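Di-haem cytochrome c peroxidase family protein (Burkholderia thailandensis E264, PDB 6NX0) carries two c-type haems, is probably a peroxidase that reduces hydrogen peroxide by electron transfer, and displays an unusually stable bis-Fe(IV) state. Local coordinates at residues T62-G67 and G80-A85. Numbering follows the deposited sequence.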
ATOM      1  N   THR A  62     -14.910  18.511  -6.821  1.00 23.76           N
ATOM      2  CA  THR A  62     -14.544  17.698  -5.679  1.00 26.16           C
ATOM      3  C   THR A  62     -13.050  17.873  -5.437  1.00 17.15           C
ATOM      4  O   THR A  62     -12.287  18.138  -6.373  1.00 23.59           O
ATOM      5  CB  THR A  62     -14.935  16.222  -5.928  1.00 22.84           C
ATOM      6  OG1 THR A  62     -14.962  15.512  -4.686  1.00 33.00           O
ATOM      7  CG2 THR A  62     -13.998  15.554  -6.902  1.00 24.84           C
ATOM      8  N   VAL A  63     -12.646  17.753  -4.175  1.00 21.87           N
ATOM      9  CA  VAL A  63     -11.238  17.854  -3.789  1.00 19.72           C
ATOM     10  C   VAL A  63     -10.745  16.453  -3.442  1.00 16.57           C
ATOM     11  O   VAL A  63     -11.223  15.845  -2.476  1.00 20.56           O
ATOM     12  CB  VAL A  63     -11.035  18.809  -2.608  1.00 21.61           C
ATOM     13  CG1 VAL A  63      -9.576  18.869  -2.225  1.00 19.10           C
ATOM     14  CG2 VAL A  63     -11.549  20.217  -2.966  1.00 25.25           C
ATOM     15  N   LEU A  64      -9.779  15.964  -4.219  1.00 17.38           N
ATOM     16  CA  LEU A  64      -9.320  14.579  -4.092  1.00 16.00           C
ATOM     17  C   LEU A  64      -8.071  14.410  -3.228  1.00 21.23           C
ATOM     18  O   LEU A  64      -7.831  13.302  -2.738  1.00 18.41           O
ATOM     19  CB  LEU A  64      -9.049  13.990  -5.473  1.00 20.29           C
ATOM     20  CG  LEU A  64     -10.283  13.877  -6.373  1.00 22.70           C
ATOM     21  CD1 LEU A  64      -9.886  13.398  -7.750  1.00 22.94           C
ATOM     22  CD2 LEU A  64     -11.337  12.962  -5.742  1.00 23.58           C
ATOM     23  N   LEU A  65      -7.266  15.457  -3.057  1.00 21.39           N
ATOM     24  CA  LEU A  65      -6.118  15.503  -2.156  1.00 20.08           C
ATOM     25  C   LEU A  65      -6.171  16.767  -1.313  1.00 18.83           C
ATOM     26  O   LEU A  65      -6.672  17.795  -1.778  1.00 19.24           O
ATOM     27  CB  LEU A  65      -4.794  15.489  -2.926  1.00 21.60           C
ATOM     28  CG  LEU A  65      -4.352  14.143  -3.502  1.00 24.03           C
ATOM     29  CD1 LEU A  65      -3.135  14.301  -4.400  1.00 28.62           C
ATOM     30  CD2 LEU A  65      -4.081  13.166  -2.382  1.00 23.56           C
ATOM     31  N   PRO A  66      -5.639  16.729  -0.091  1.00 20.00           N
ATOM     32  CA  PRO A  66      -5.712  17.899   0.793  1.00 23.25           C
ATOM     33  C   PRO A  66      -5.148  19.147   0.131  1.00 18.17           C
ATOM     34  O   PRO A  66      -4.075  19.121  -0.476  1.00 17.79           O
ATOM     35  CB  PRO A  66      -4.875  17.476   2.005  1.00 23.56           C
ATOM     36  CG  PRO A  66      -4.924  15.983   1.990  1.00 23.67           C
ATOM     37  CD  PRO A  66      -4.960  15.594   0.561  1.00 20.70           C
ATOM     38  N   GLY A  67      -5.899  20.239   0.235  1.00 21.12           N
ATOM     39  CA  GLY A  67      -5.497  21.513  -0.313  1.00 22.32           C
ATOM     40  C   GLY A  67      -5.394  21.581  -1.814  1.00 21.14           C
ATOM     41  O   GLY A  67      -5.005  22.631  -2.331  1.00 20.30           O
ATOM     42  N   GLY A  80     -21.861   7.534  -5.132  1.00 30.33           N
ATOM     43  CA  GLY A  80     -21.160   8.785  -4.952  1.00 29.73           C
ATOM     44  C   GLY A  80     -19.670   8.780  -5.199  1.00 22.86           C
ATOM     45  O   GLY A  80     -18.960   9.595  -4.601  1.00 29.89           O
ATOM     46  N   THR A  81     -19.167   7.920  -6.073  1.00 20.55           N
ATOM     47  CA  THR A  81     -17.761   8.007  -6.462  1.00 17.86           C
ATOM     48  C   THR A  81     -17.620   8.966  -7.640  1.00 20.25           C
ATOM     49  O   THR A  81     -18.171   8.694  -8.715  1.00 22.19           O
ATOM     50  CB  THR A  81     -17.214   6.642  -6.826  1.00 19.23           C
ATOM     51  OG1 THR A  81     -17.333   5.781  -5.685  1.00 17.45           O
ATOM     52  CG2 THR A  81     -15.725   6.740  -7.257  1.00 19.57           C
ATOM     53  N   PRO A  82     -16.892  10.074  -7.503  1.00 19.02           N
ATOM     54  CA  PRO A  82     -16.854  11.048  -8.596  1.00 20.79           C
ATOM     55  C   PRO A  82     -15.983  10.585  -9.750  1.00 24.08           C
ATOM     56  O   PRO A  82     -14.904  10.010  -9.562  1.00 19.91           O
ATOM     57  CB  PRO A  82     -16.274  12.304  -7.927  1.00 21.30           C
ATOM     58  CG  PRO A  82     -15.461  11.807  -6.802  1.00 19.33           C
ATOM     59  CD  PRO A  82     -16.134  10.532  -6.325  1.00 18.54           C
ATOM     60  N   GLN A  83     -16.466  10.822 -10.963  1.00 19.46           N
ATOM     61  CA  GLN A  83     -15.634  10.759 -12.144  1.00 15.80           C
ATOM     62  C   GLN A  83     -15.159  12.176 -12.441  1.00 22.94           C
ATOM     63  O   GLN A  83     -15.958  13.118 -12.408  1.00 26.25           O
ATOM     64  CB  GLN A  83     -16.379  10.187 -13.349  1.00 21.76           C
ATOM     65  CG  GLN A  83     -15.507  10.102 -14.589  1.00 22.35           C
ATOM     66  CD  GLN A  83     -16.227   9.538 -15.788  1.00 31.66           C
ATOM     67  OE1 GLN A  83     -17.324   8.983 -15.663  1.00 35.75           O
ATOM     68  NE2 GLN A  83     -15.617   9.674 -16.962  1.00 27.53           N
ATOM     69  N   VAL A  84     -13.863  12.331 -12.684  1.00 21.16           N
ATOM     70  CA  VAL A  84     -13.292  13.657 -12.865  1.00 19.30           C
ATOM     71  C   VAL A  84     -12.728  13.785 -14.268  1.00 20.32           C
ATOM     72  O   VAL A  84     -12.426  12.801 -14.954  1.00 21.66           O
ATOM     73  CB  VAL A  84     -12.206  13.979 -11.821  1.00 22.50           C
ATOM     74  CG1 VAL A  84     -12.824  14.104 -10.445  1.00 22.28           C
ATOM     75  CG2 VAL A  84     -11.121  12.912 -11.846  1.00 20.82           C
ATOM     76  N   ALA A  85     -12.552  15.047 -14.678  1.00 28.01           N
ATOM     77  CA  ALA A  85     -12.151  15.368 -16.041  1.00 26.82           C
ATOM     78  C   ALA A  85     -10.645  15.314 -16.277  1.00 24.70           C
ATOM     79  O   ALA A  85     -10.223  15.192 -17.431  1.00 34.66           O
ATOM     80  CB  ALA A  85     -12.666  16.763 -16.401  1.00 31.68           C
TER
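In the small three-stranded antiparallel sheet near the N-terminal end of the modelled chain, strand 61-62 and strand 81-84 form the two outer strands, with strand 71-77 between them, and the contact joins Thr-62 and Leu-64 to Pro-82 and Val-84 across one face of the sheet, over strand 71-77. The outer strands do not pair with each other, but the sheet curls enough to bring Thr-62 CA to 7.6 Å from Pro-82 CA, and apolar side-chain atoms make the join. Methyl CG2 of Thr-62 touches both partners at once, Pro-82 CG at 4.0 Å and Val-84 CG1 at the same 4.0 Å, its side chain crossing each of theirs at about a right angle. With OG1 turned opposite the backbone N (chi1 -162°), CG2 faces the partners; OG1 itself is hydrogen-bonded to Arg-171 NH1, which also binds Val-63 O. His-173, on strand 173-175, touches both Leu-64 and Val-84, adding to the cover of this buried patch, which lies away from both haems. Leu-64 takes an equal share from the loop after strand 61-62, its methyls divided between the partners: CD2 sits more loosely, 4.4 Å from Pro-82 CG, whereas CD1 meets Val-84 CG1 tip to tip at 4.0 Å.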